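Local structure of outer membrane protein Omp121 (Bacteroides thetaiotaomicron, 5FQ8) at residues B[769-772]-B[776-779]; B[225-230]-B[427-432]; B[529-534]-B[539-544]; B[743-748]-B[954-959]; B[919-922]-B[928-931]. The protein probably imports peptides across the outer membrane as a TonB-dependent receptor, working together with a surface lipoprotein. All coordinates share one frame; numbering follows the deposited sequence.

Contact 1: residues B[769-772]-B[776-779]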
# COMPACT_ATOMS: atom_id res chain seq x y z
N ALA B 769 -9.91 23.70 -38.12
CA ALA B 769 -9.09 24.81 -38.58
C ALA B 769 -9.94 26.03 -38.89
O ALA B 769 -11.15 25.94 -39.11
CB ALA B 769 -8.27 24.43 -39.79
N GLU B 770 -9.29 27.19 -38.88
CA GLU B 770 -9.97 28.44 -39.17
C GLU B 770 -10.27 28.55 -40.66
O GLU B 770 -9.52 28.07 -41.51
CB GLU B 770 -9.10 29.61 -38.71
CG GLU B 770 -9.75 30.97 -38.86
CD GLU B 770 -8.84 32.13 -38.51
OE1 GLU B 770 -7.61 31.94 -38.45
OE2 GLU B 770 -9.36 33.23 -38.31
N ARG B 771 -11.39 29.18 -40.98
CA ARG B 771 -11.81 29.40 -42.35
C ARG B 771 -12.11 30.88 -42.56
O ARG B 771 -12.53 31.58 -41.63
CB ARG B 771 -13.04 28.58 -42.73
CG ARG B 771 -12.95 27.09 -42.46
CD ARG B 771 -12.46 26.32 -43.66
NE ARG B 771 -12.26 24.91 -43.34
CZ ARG B 771 -12.10 23.94 -44.23
NH1 ARG B 771 -12.10 24.21 -45.53
NH2 ARG B 771 -11.93 22.70 -43.82
N ASP B 772 -11.91 31.36 -43.77
CA ASP B 772 -12.27 32.73 -44.09
C ASP B 772 -13.77 32.79 -44.32
O ASP B 772 -14.43 31.76 -44.41
CB ASP B 772 -11.44 33.23 -45.27
CG ASP B 772 -11.78 32.55 -46.57
OD1 ASP B 772 -12.75 31.78 -46.65
OD2 ASP B 772 -11.06 32.82 -47.55
N ARG B 776 -12.53 29.17 -47.29
CA ARG B 776 -11.18 28.69 -47.51
C ARG B 776 -10.43 28.52 -46.19
O ARG B 776 -10.71 29.18 -45.19
CB ARG B 776 -10.45 29.64 -48.45
CG ARG B 776 -11.09 29.70 -49.85
CD ARG B 776 -10.55 30.85 -50.71
NE ARG B 776 -11.04 32.14 -50.25
CZ ARG B 776 -10.56 33.32 -50.65
NH1 ARG B 776 -9.57 33.37 -51.53
NH2 ARG B 776 -11.07 34.45 -50.17
N ILE B 777 -9.47 27.60 -46.20
CA ILE B 777 -8.78 27.18 -44.99
C ILE B 777 -7.65 28.15 -44.70
O ILE B 777 -6.84 28.46 -45.58
CB ILE B 777 -8.25 25.75 -45.15
CG1 ILE B 777 -7.57 25.28 -43.89
CG2 ILE B 777 -7.28 25.65 -46.26
CD1 ILE B 777 -8.44 24.43 -43.10
N VAL B 778 -7.60 28.65 -43.48
CA VAL B 778 -6.53 29.56 -43.11
C VAL B 778 -5.31 28.75 -42.74
O VAL B 778 -5.40 27.79 -41.98
CB VAL B 778 -6.95 30.48 -41.96
CG1 VAL B 778 -5.86 31.48 -41.70
CG2 VAL B 778 -8.24 31.17 -42.28
N VAL B 779 -4.16 29.12 -43.26
CA VAL B 779 -2.91 28.49 -42.90
C VAL B 779 -1.89 29.55 -42.52
O VAL B 779 -2.09 30.74 -42.75
CB VAL B 779 -2.37 27.60 -44.02
CG1 VAL B 779 -3.28 26.43 -44.23
CG2 VAL B 779 -2.25 28.40 -45.25
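Asp772 and Arg776 meet aslant, their carboxylate and guanidinium planes turned 54° from each other, and OD2 of Asp772 forms a salt bridge with NE of Arg776 at 2.8 Å. With the planes so turned, the two groups do not lie flat against each other, and OD2 is the oxygen that faces the guanidinium. CG of Asp772 stands between its own backbone N and carbonyl carbon (chi1 68°), which swings the carboxylate back over the turn, where OD1 accepts from the backbone N of Arg776 at 2.7 Å, met from above the carboxylate plane, and also from Gln774 N. Asp772 N returns a bond to Arg776 O at 2.9 Å, and Val778 N one to Glu770 O at 2.8 Å. The other side chains meet mainly through their carbon atoms. CB of Ala769 touches CD1 of Ile777. The extended chain of Glu770 passes over Val778, CG lying 3.7 Å from CG2, before OE2 reaches its salt bridge with Lys862. The guanidinium of Arg771 has CD1 of Ile777 over one face, toward the rim. Thus one buried carboxylate gathers two backbone N-H groups and a guanidinium in this tight connection beside strand 859-865, which would probably favour its ionised form.

Contact 2: residues B[225-230]-B[427-432]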
# COMPACT_ATOMS: atom_id res chain seq x y z
N TRP B 225 20.01 0.23 -38.96
CA TRP B 225 18.86 0.50 -38.12
C TRP B 225 19.18 0.08 -36.70
O TRP B 225 20.12 -0.68 -36.45
CB TRP B 225 17.60 -0.20 -38.65
CG TRP B 225 17.61 -1.67 -38.51
CD1 TRP B 225 18.29 -2.56 -39.27
CD2 TRP B 225 16.90 -2.42 -37.54
NE1 TRP B 225 18.05 -3.83 -38.83
CE2 TRP B 225 17.19 -3.76 -37.77
CE3 TRP B 225 16.05 -2.08 -36.50
CZ2 TRP B 225 16.66 -4.77 -36.99
CZ3 TRP B 225 15.52 -3.08 -35.72
CH2 TRP B 225 15.83 -4.40 -35.97
N GLY B 226 18.41 0.60 -35.76
CA GLY B 226 18.50 0.16 -34.39
C GLY B 226 19.70 0.74 -33.68
O GLY B 226 20.50 1.50 -34.23
N ASN B 227 19.83 0.36 -32.42
CA ASN B 227 20.93 0.86 -31.61
C ASN B 227 22.22 0.15 -31.96
O ASN B 227 22.28 -0.69 -32.86
CB ASN B 227 20.61 0.69 -30.13
CG ASN B 227 19.92 1.89 -29.56
OD1 ASN B 227 20.37 3.01 -29.74
ND2 ASN B 227 18.81 1.66 -28.89
N VAL B 228 23.28 0.51 -31.25
CA VAL B 228 24.60 -0.06 -31.46
C VAL B 228 24.97 -0.81 -30.20
O VAL B 228 24.92 -0.25 -29.11
CB VAL B 228 25.64 1.03 -31.78
CG1 VAL B 228 26.95 0.38 -32.11
CG2 VAL B 228 25.18 1.87 -32.93
N TYR B 229 25.33 -2.08 -30.35
CA TYR B 229 25.69 -2.92 -29.23
C TYR B 229 27.07 -3.49 -29.49
O TYR B 229 27.29 -4.15 -30.50
CB TYR B 229 24.67 -4.04 -29.02
CG TYR B 229 25.12 -5.14 -28.08
CD1 TYR B 229 25.82 -6.24 -28.55
CD2 TYR B 229 24.81 -5.09 -26.73
CE1 TYR B 229 26.22 -7.25 -27.71
CE2 TYR B 229 25.20 -6.09 -25.88
CZ TYR B 229 25.91 -7.17 -26.37
OH TYR B 229 26.30 -8.18 -25.51
N ASN B 230 27.99 -3.23 -28.56
CA ASN B 230 29.33 -3.79 -28.61
C ASN B 230 29.99 -3.47 -29.95
O ASN B 230 30.60 -4.33 -30.59
CB ASN B 230 29.30 -5.29 -28.36
CG ASN B 230 30.65 -5.84 -27.97
OD1 ASN B 230 31.68 -5.27 -28.30
ND2 ASN B 230 30.64 -6.94 -27.24
N GLY B 427 24.24 2.76 -18.49
CA GLY B 427 25.18 2.16 -19.41
C GLY B 427 24.64 1.78 -20.76
O GLY B 427 25.41 1.31 -21.60
N THR B 428 23.37 1.97 -21.01
CA THR B 428 22.76 1.60 -22.26
C THR B 428 22.31 2.84 -23.02
O THR B 428 22.13 3.90 -22.43
CB THR B 428 21.55 0.70 -22.02
OG1 THR B 428 20.58 1.43 -21.28
CG2 THR B 428 21.97 -0.51 -21.24
N PRO B 429 22.12 2.74 -24.33
CA PRO B 429 21.66 3.91 -25.07
C PRO B 429 20.26 4.36 -24.70
O PRO B 429 19.96 5.54 -24.85
CB PRO B 429 21.73 3.45 -26.53
CG PRO B 429 22.71 2.37 -26.54
CD PRO B 429 22.52 1.66 -25.24
N ASN B 430 19.43 3.48 -24.19
CA ASN B 430 18.01 3.78 -24.15
C ASN B 430 17.29 4.30 -22.90
O ASN B 430 16.14 4.66 -23.05
CB ASN B 430 17.25 2.53 -24.56
CG ASN B 430 17.19 2.35 -26.07
OD1 ASN B 430 17.59 3.21 -26.84
ND2 ASN B 430 16.65 1.22 -26.48
N GLY B 431 17.86 4.40 -21.71
CA GLY B 431 19.26 4.32 -21.40
C GLY B 431 19.77 5.62 -20.82
O GLY B 431 19.12 6.67 -20.91
N GLU B 432 20.93 5.55 -20.18
CA GLU B 432 21.67 6.76 -19.84
C GLU B 432 21.90 7.63 -21.06
O GLU B 432 21.89 8.85 -20.96
CB GLU B 432 22.99 6.36 -19.20
CG GLU B 432 23.71 7.47 -18.52
CD GLU B 432 25.16 7.13 -18.29
OE1 GLU B 432 25.49 5.93 -18.38
OE2 GLU B 432 25.96 8.05 -18.05
O HOH W 1 19.51 5.11 -28.35
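Asn227 and Asn430 carry the polar part of this contact, their amides approaching from opposite directions with planes 58° apart. ND2 of Asn227 donates to OD1 of Asn430 at 2.8 Å. The donor stands above the plane of that carbonyl, and the C=O...N angle of 102° shows that it comes in from the flank of the oxygen. A chi1 of -81° keeps CG of Asn430 beside its backbone N, and this turns the amide toward strand 227-229. The two ND2 atoms, 3.3 Å apart, are both donors and make no bond to each other.

A water adds a second, indirect link: it donates to OD1 of Asn227 at 2.7 Å and to OD1 of Asn430 at 3.1 Å, so direct bond and bridge close a small ring.

The van der Waals part belongs to Pro429. Its CB lies 3.5 Å from OD1 of Asn227, and the proline ring and the amide slide past each other in opposite directions.

Further polar partners come from the same chain: Tyr359 O accepts from ND2 of Asn430 and, weakly, from ND2 of Asn227. Nearby, NE1 of Trp225 bonds OG of Ser9 of the BT_2262 lipoprotein chain, so the small sheet held here also meets the partner protein. Chemically, the loop before strand 446-469 is joined to that sheet by paired amides: OD1 of Asn430 takes two donors while its ND2 serves Tyr359, a division of roles that fixes which way round the amide lies.

Contact 3: residues B[529-534]-B[539-544]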
# COMPACT_ATOMS: atom_id res chain seq x y z
N GLN B 529 -50.30 -4.48 -8.46
CA GLN B 529 -50.43 -4.67 -9.90
C GLN B 529 -51.76 -5.35 -10.19
O GLN B 529 -51.93 -6.54 -9.90
CB GLN B 529 -49.26 -5.50 -10.43
CG GLN B 529 -49.27 -5.70 -11.90
CD GLN B 529 -47.93 -6.18 -12.40
OE1 GLN B 529 -46.91 -5.85 -11.83
NE2 GLN B 529 -47.94 -6.98 -13.45
N PHE B 530 -52.69 -4.62 -10.79
CA PHE B 530 -54.03 -5.12 -11.06
C PHE B 530 -54.18 -5.51 -12.52
O PHE B 530 -54.02 -4.67 -13.41
CB PHE B 530 -55.07 -4.06 -10.70
CG PHE B 530 -56.49 -4.53 -10.86
CD1 PHE B 530 -57.00 -5.49 -10.01
CD2 PHE B 530 -57.31 -4.00 -11.83
CE1 PHE B 530 -58.31 -5.92 -10.13
CE2 PHE B 530 -58.62 -4.42 -11.96
CZ PHE B 530 -59.12 -5.39 -11.11
N GLU B 531 -54.52 -6.77 -12.77
CA GLU B 531 -54.71 -7.31 -14.11
C GLU B 531 -56.19 -7.56 -14.35
O GLU B 531 -56.78 -8.42 -13.69
CB GLU B 531 -53.91 -8.60 -14.29
CG GLU B 531 -54.18 -9.33 -15.59
CD GLU B 531 -52.97 -9.35 -16.49
OE1 GLU B 531 -51.88 -8.99 -16.01
OE2 GLU B 531 -53.11 -9.71 -17.67
N GLY B 532 -56.77 -6.84 -15.30
CA GLY B 532 -58.14 -7.05 -15.74
C GLY B 532 -58.18 -7.69 -17.12
O GLY B 532 -57.38 -7.35 -17.99
N SER B 533 -59.11 -8.62 -17.31
CA SER B 533 -59.16 -9.44 -18.51
C SER B 533 -60.60 -9.73 -18.92
O SER B 533 -61.41 -10.12 -18.07
CB SER B 533 -58.39 -10.74 -18.28
OG SER B 533 -58.63 -11.67 -19.30
N TRP B 534 -60.92 -9.55 -20.20
CA TRP B 534 -62.24 -9.86 -20.75
C TRP B 534 -62.08 -10.79 -21.95
O TRP B 534 -61.72 -10.35 -23.04
CB TRP B 534 -62.98 -8.59 -21.16
CG TRP B 534 -64.46 -8.80 -21.47
CD1 TRP B 534 -65.49 -8.72 -20.59
CD2 TRP B 534 -65.04 -9.11 -22.75
NE1 TRP B 534 -66.68 -8.96 -21.23
CE2 TRP B 534 -66.43 -9.21 -22.56
CE3 TRP B 534 -64.52 -9.32 -24.02
CZ2 TRP B 534 -67.31 -9.50 -23.59
CZ3 TRP B 534 -65.40 -9.62 -25.05
CH2 TRP B 534 -66.77 -9.70 -24.83
N TYR B 539 -57.13 -7.02 -22.43
CA TYR B 539 -56.29 -7.16 -21.25
C TYR B 539 -55.92 -5.78 -20.75
O TYR B 539 -55.57 -4.90 -21.54
CB TYR B 539 -55.05 -7.96 -21.59
CG TYR B 539 -55.30 -9.42 -21.86
CD1 TYR B 539 -55.59 -10.29 -20.82
CD2 TYR B 539 -55.19 -9.93 -23.14
CE1 TYR B 539 -55.79 -11.63 -21.06
CE2 TYR B 539 -55.38 -11.27 -23.39
CZ TYR B 539 -55.68 -12.11 -22.35
OH TYR B 539 -55.88 -13.45 -22.60
N LEU B 540 -56.01 -5.58 -19.44
CA LEU B 540 -55.72 -4.30 -18.83
C LEU B 540 -54.87 -4.51 -17.59
O LEU B 540 -55.02 -5.51 -16.88
CB LEU B 540 -56.99 -3.56 -18.47
CG LEU B 540 -56.86 -2.14 -17.93
CD1 LEU B 540 -56.63 -1.18 -19.07
CD2 LEU B 540 -58.09 -1.76 -17.15
N THR B 541 -53.97 -3.57 -17.33
CA THR B 541 -53.08 -3.68 -16.18
C THR B 541 -52.82 -2.32 -15.56
O THR B 541 -52.54 -1.35 -16.27
CB THR B 541 -51.76 -4.32 -16.60
OG1 THR B 541 -52.03 -5.41 -17.49
CG2 THR B 541 -51.04 -4.84 -15.40
N VAL B 542 -52.90 -2.25 -14.24
CA VAL B 542 -52.65 -1.02 -13.50
C VAL B 542 -51.59 -1.30 -12.44
O VAL B 542 -51.80 -2.14 -11.56
CB VAL B 542 -53.93 -0.48 -12.85
CG1 VAL B 542 -53.59 0.58 -11.83
CG2 VAL B 542 -54.81 0.09 -13.91
N THR B 543 -50.46 -0.59 -12.51
CA THR B 543 -49.35 -0.78 -11.60
C THR B 543 -49.14 0.46 -10.74
O THR B 543 -49.33 1.58 -11.19
CB THR B 543 -48.06 -1.07 -12.34
OG1 THR B 543 -47.80 -0.01 -13.26
CG2 THR B 543 -48.14 -2.37 -13.08
N ALA B 544 -48.71 0.23 -9.50
CA ALA B 544 -48.43 1.31 -8.56
C ALA B 544 -47.37 0.86 -7.58
O ALA B 544 -47.43 -0.27 -7.08
CB ALA B 544 -49.69 1.73 -7.80
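Gln529 and Thr543 lie side by side and point the same way from a non-hydrogen-bonded pair of antiparallel strands. From CB, the glutamine chain sets off with CG opposite the backbone N (chi1 -178°), rising straight from the sheet. CG then meets two methyl groups, CG2 of Thr543 at 3.7 Å and CG2 of Thr541 at 4.0 Å. Next, CD passes CG2 of Thr543 at 3.9 Å, and OE1 ends at the same distance from that methyl; the side chain also rests on Leu152. Were an alanine placed here, both threonine methyls would probably lose the aliphatic chain they pack against, opening a gap toward Leu152.

The same face carries Glu531, Ser533 and Tyr539. The Tyr539 ring comes obliquely to Ser533, with CE1 3.3 Å from OG, and it also touches Ala39. Phe530, Leu540 and Val542 point to the other face, on the surface, where they probably meet lipid.

The backbones are tied by reciprocal bonds in the pairs Phe530 with Val542 and Gly532 with Leu540; Phe530 N to Val542 O measures 2.7 Å. Strand directions differ by 167°, and only a few residues join them: an antiparallel hairpin with a polar inner face and an apolar outer one, as in the transmembrane barrel of TonB-dependent receptors.

Contact 4: residues B[743-748]-B[954-959]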
# COMPACT_ATOMS: atom_id res chain seq x y z
N THR B 743 -19.41 18.04 -19.01
CA THR B 743 -18.55 17.02 -19.59
C THR B 743 -18.98 15.63 -19.15
O THR B 743 -19.30 15.40 -17.98
CB THR B 743 -17.11 17.25 -19.17
OG1 THR B 743 -16.75 18.61 -19.40
CG2 THR B 743 -16.20 16.37 -19.95
N ILE B 744 -18.99 14.70 -20.10
CA ILE B 744 -19.18 13.28 -19.82
C ILE B 744 -17.86 12.53 -19.83
O ILE B 744 -17.63 11.66 -18.98
CB ILE B 744 -20.18 12.67 -20.82
CG1 ILE B 744 -21.58 13.19 -20.55
CG2 ILE B 744 -20.20 11.18 -20.72
CD1 ILE B 744 -22.54 12.76 -21.60
N TYR B 745 -17.00 12.85 -20.77
CA TYR B 745 -15.62 12.39 -20.78
C TYR B 745 -14.90 13.22 -21.82
O TYR B 745 -15.52 13.68 -22.78
CB TYR B 745 -15.50 10.90 -21.08
CG TYR B 745 -14.13 10.41 -20.80
CD1 TYR B 745 -13.77 10.00 -19.53
CD2 TYR B 745 -13.17 10.41 -21.79
CE1 TYR B 745 -12.51 9.59 -19.26
CE2 TYR B 745 -11.90 9.99 -21.52
CZ TYR B 745 -11.58 9.59 -20.25
OH TYR B 745 -10.33 9.17 -19.96
N GLY B 746 -13.59 13.42 -21.63
CA GLY B 746 -12.87 14.31 -22.53
C GLY B 746 -11.45 14.65 -22.15
O GLY B 746 -11.16 14.82 -20.97
N LEU B 747 -10.57 14.76 -23.12
CA LEU B 747 -9.18 15.12 -22.86
C LEU B 747 -9.03 16.61 -22.60
O LEU B 747 -9.79 17.43 -23.12
CB LEU B 747 -8.31 14.71 -24.03
CG LEU B 747 -8.48 13.27 -24.50
CD1 LEU B 747 -7.70 13.05 -25.77
CD2 LEU B 747 -8.04 12.30 -23.44
N ASN B 748 -8.04 16.96 -21.79
CA ASN B 748 -7.77 18.36 -21.46
C ASN B 748 -7.16 19.05 -22.66
O ASN B 748 -6.09 18.65 -23.13
CB ASN B 748 -6.84 18.47 -20.26
CG ASN B 748 -6.85 19.86 -19.63
OD1 ASN B 748 -6.01 20.70 -19.94
ND2 ASN B 748 -7.80 20.10 -18.73
N THR B 954 -13.93 0.10 -26.91
CA THR B 954 -13.77 1.21 -25.98
C THR B 954 -12.60 0.98 -25.05
O THR B 954 -12.05 -0.11 -24.95
CB THR B 954 -15.02 1.44 -25.14
OG1 THR B 954 -14.96 2.76 -24.62
CG2 THR B 954 -15.08 0.48 -23.99
N SER B 955 -12.23 2.05 -24.36
CA SER B 955 -11.30 1.98 -23.24
C SER B 955 -11.91 2.59 -22.01
O SER B 955 -11.21 2.78 -21.01
CB SER B 955 -10.00 2.69 -23.57
OG SER B 955 -9.25 1.89 -24.45
N PHE B 956 -13.19 2.87 -22.04
CA PHE B 956 -13.83 3.65 -21.01
C PHE B 956 -15.11 2.98 -20.55
O PHE B 956 -16.05 3.64 -20.12
CB PHE B 956 -14.07 5.07 -21.53
CG PHE B 956 -12.85 5.67 -22.17
CD1 PHE B 956 -11.83 6.16 -21.39
CD2 PHE B 956 -12.71 5.68 -23.53
CE1 PHE B 956 -10.70 6.68 -21.96
CE2 PHE B 956 -11.59 6.19 -24.11
CZ PHE B 956 -10.57 6.70 -23.32
N GLY B 957 -15.16 1.67 -20.63
CA GLY B 957 -16.21 0.92 -19.98
C GLY B 957 -17.41 0.62 -20.86
O GLY B 957 -17.49 0.97 -22.03
N ASN B 958 -18.37 -0.05 -20.25
CA ASN B 958 -19.51 -0.57 -20.97
C ASN B 958 -20.74 0.30 -20.82
O ASN B 958 -21.84 -0.18 -21.08
CB ASN B 958 -19.83 -1.97 -20.50
CG ASN B 958 -20.37 -1.99 -19.09
OD1 ASN B 958 -20.06 -1.13 -18.29
ND2 ASN B 958 -21.19 -2.97 -18.79
N ASP B 959 -20.60 1.54 -20.36
CA ASP B 959 -21.79 2.37 -20.30
C ASP B 959 -21.58 3.67 -21.06
O ASP B 959 -20.90 3.68 -22.09
CB ASP B 959 -22.18 2.65 -18.85
CG ASP B 959 -23.65 2.88 -18.70
OD1 ASP B 959 -24.12 3.93 -19.17
OD2 ASP B 959 -24.36 2.03 -18.15
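Tyr745 and Phe956 make essentially the whole contact, and the tight part is confined to their rings. The side chains cross at about a right angle, with ring centroids 4.6 Å apart and planes inclined by 43°, an oblique pairing. CD1 of Phe956 lies over one face of the tyrosine ring, while CE2 of Tyr745 lies over a face of the phenylalanine, 3.5 Å from its CE1. The same CE1 is 3.5 Å from CZ of Tyr745 and lies next to its OH. Tyr745 reaches this far because CG points away from the backbone N (chi1 -168°).

Local motifs shape both partners. Ile744 and Tyr745 together face Met753, a classic beta bulge in strand 741-746, and the chain turns a corner there. Across the contact, Thr954 OG1 accepts from Phe956 N at 3.1 Å, an ST turn at the start of the loop segment.

Beyond the rings the contact is loose: no hydrogen bond spans it, and even the nearest CA atoms, those of Tyr745 and Phe956, stay 8.9 Å apart. A serine in place of Tyr745 would probably leave that face of Phe956 without its aromatic cover and take an edge-to-face partner from Tyr964. The outlying residues turn to other neighbours. Asn748 makes backbone hydrogen bonds to the bound peptide, and Thr743 packs on the peptide backbone. At the far end of the other segment, the carboxylate of Asp959 bonds the side-chain amides of Asn98 and Gln99.

Contact 5: residues B[919-922]-B[928-931]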
# COMPACT_ATOMS: atom_id res chain seq x y z
N ARG B 919 -31.66 -42.58 -35.44
CA ARG B 919 -31.48 -43.99 -35.76
C ARG B 919 -30.04 -44.42 -35.55
O ARG B 919 -29.79 -45.54 -35.10
CB ARG B 919 -31.92 -44.26 -37.19
CG ARG B 919 -33.40 -44.02 -37.47
CD ARG B 919 -33.60 -43.48 -38.88
NE ARG B 919 -33.48 -42.03 -38.92
CZ ARG B 919 -33.10 -41.33 -39.99
NH1 ARG B 919 -32.78 -41.95 -41.12
NH2 ARG B 919 -33.03 -40.00 -39.93
N TRP B 920 -29.08 -43.56 -35.88
CA TRP B 920 -27.68 -43.94 -35.73
C TRP B 920 -27.32 -44.19 -34.28
O TRP B 920 -26.40 -44.96 -33.99
CB TRP B 920 -26.76 -42.86 -36.29
CG TRP B 920 -26.82 -42.71 -37.77
CD1 TRP B 920 -27.63 -43.38 -38.63
CD2 TRP B 920 -26.03 -41.82 -38.57
NE1 TRP B 920 -27.39 -42.97 -39.92
CE2 TRP B 920 -26.41 -42.01 -39.90
CE3 TRP B 920 -25.04 -40.89 -38.28
CZ2 TRP B 920 -25.84 -41.30 -40.94
CZ3 TRP B 920 -24.47 -40.19 -39.31
CH2 TRP B 920 -24.87 -40.40 -40.63
N LEU B 921 -28.01 -43.52 -33.37
CA LEU B 921 -27.80 -43.71 -31.95
C LEU B 921 -28.90 -44.64 -31.48
O LEU B 921 -30.05 -44.24 -31.34
CB LEU B 921 -27.86 -42.39 -31.21
CG LEU B 921 -27.50 -41.14 -31.99
CD1 LEU B 921 -27.99 -39.95 -31.22
CD2 LEU B 921 -26.01 -41.07 -32.20
N ALA B 922 -28.55 -45.90 -31.26
CA ALA B 922 -29.53 -46.82 -30.73
C ALA B 922 -28.80 -47.88 -29.95
O ALA B 922 -29.15 -48.17 -28.81
CB ALA B 922 -30.37 -47.43 -31.86
N ALA B 928 -29.13 -37.99 -27.98
CA ALA B 928 -29.02 -37.05 -29.09
C ALA B 928 -27.55 -36.74 -29.27
O ALA B 928 -26.76 -36.94 -28.35
CB ALA B 928 -29.80 -35.76 -28.84
N VAL B 929 -27.18 -36.31 -30.46
CA VAL B 929 -25.83 -35.85 -30.75
C VAL B 929 -25.93 -34.75 -31.79
O VAL B 929 -26.49 -34.97 -32.87
CB VAL B 929 -24.91 -36.97 -31.27
CG1 VAL B 929 -23.63 -36.37 -31.77
CG2 VAL B 929 -24.62 -37.96 -30.20
N LYS B 930 -25.39 -33.57 -31.49
CA LYS B 930 -25.36 -32.47 -32.44
C LYS B 930 -23.95 -31.93 -32.52
O LYS B 930 -23.46 -31.35 -31.55
CB LYS B 930 -26.34 -31.35 -32.06
CG LYS B 930 -26.32 -30.21 -33.07
CD LYS B 930 -27.18 -29.03 -32.66
CE LYS B 930 -28.62 -29.21 -33.03
NZ LYS B 930 -29.32 -27.92 -33.22
N VAL B 931 -23.30 -32.13 -33.64
CA VAL B 931 -22.06 -31.41 -33.93
C VAL B 931 -22.44 -30.03 -34.45
O VAL B 931 -23.51 -29.84 -35.02
CB VAL B 931 -21.20 -32.20 -34.93
CG1 VAL B 931 -19.96 -31.44 -35.29
CG2 VAL B 931 -20.80 -33.50 -34.32
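The connection between barrel strands 899-915 and 928-941 folds back on itself here, Leu921 of the turn packing against Ala928 and Val929 of strand 928-941. Leu921 does the reaching, and its two methyl groups divide the work. CD1 comes down on the backbone, 3.7 Å from CA of Ala928 and 3.8 Å from N of Val929. CD2 meets a side chain instead, lying 4.0 Å from CG2 of Val929. The valine presents that methyl because CG1 stands opposite the backbone N (chi1 170°), which places CG2 beside the N and within range of the leucine; the two side chains cross at a slant. CB of Ala928 points the other way, so the alanine offers its main chain to Leu921.

Backbone bonds hold the strand independently of Leu921. The side chain of Val929 also touches Leu916. Between the segments there is no hydrogen bond or charge pair, and the closest CA atoms, of Leu921 and Ala928, are 7.4 Å apart. The turn is therefore fastened by nondirectional apolar packing through a single side chain, while backbone hydrogen bonds tie Ala928 to Lys983 of strand 973-983 and Val929 to Leu916, just after strand 899-915.

How the contacts relate
From the N terminus, contact 2 comes first, closing a long loop from the small sheet at 225-230 to the loop at 427-432. Contact 3 follows in series as a short hairpin within the barrel wall, on the opposite side of the chain's centre, their centres about 78 Å apart. Contact 4 then opens at 743-748 and closes only at 954-959, enclosing two local closures in turn: contact 1, a tight connection beside strand 859-865, and contact 5, a barrel turn. None cross. Contact 1 is nearest to contact 4, about 16 Å between closest atoms. Contact 3 pairs two barrel strands, and contact 5 ties a barrel turn to strand 928-941; contact 4, near the centre, joins strand 741-746 to the late loop.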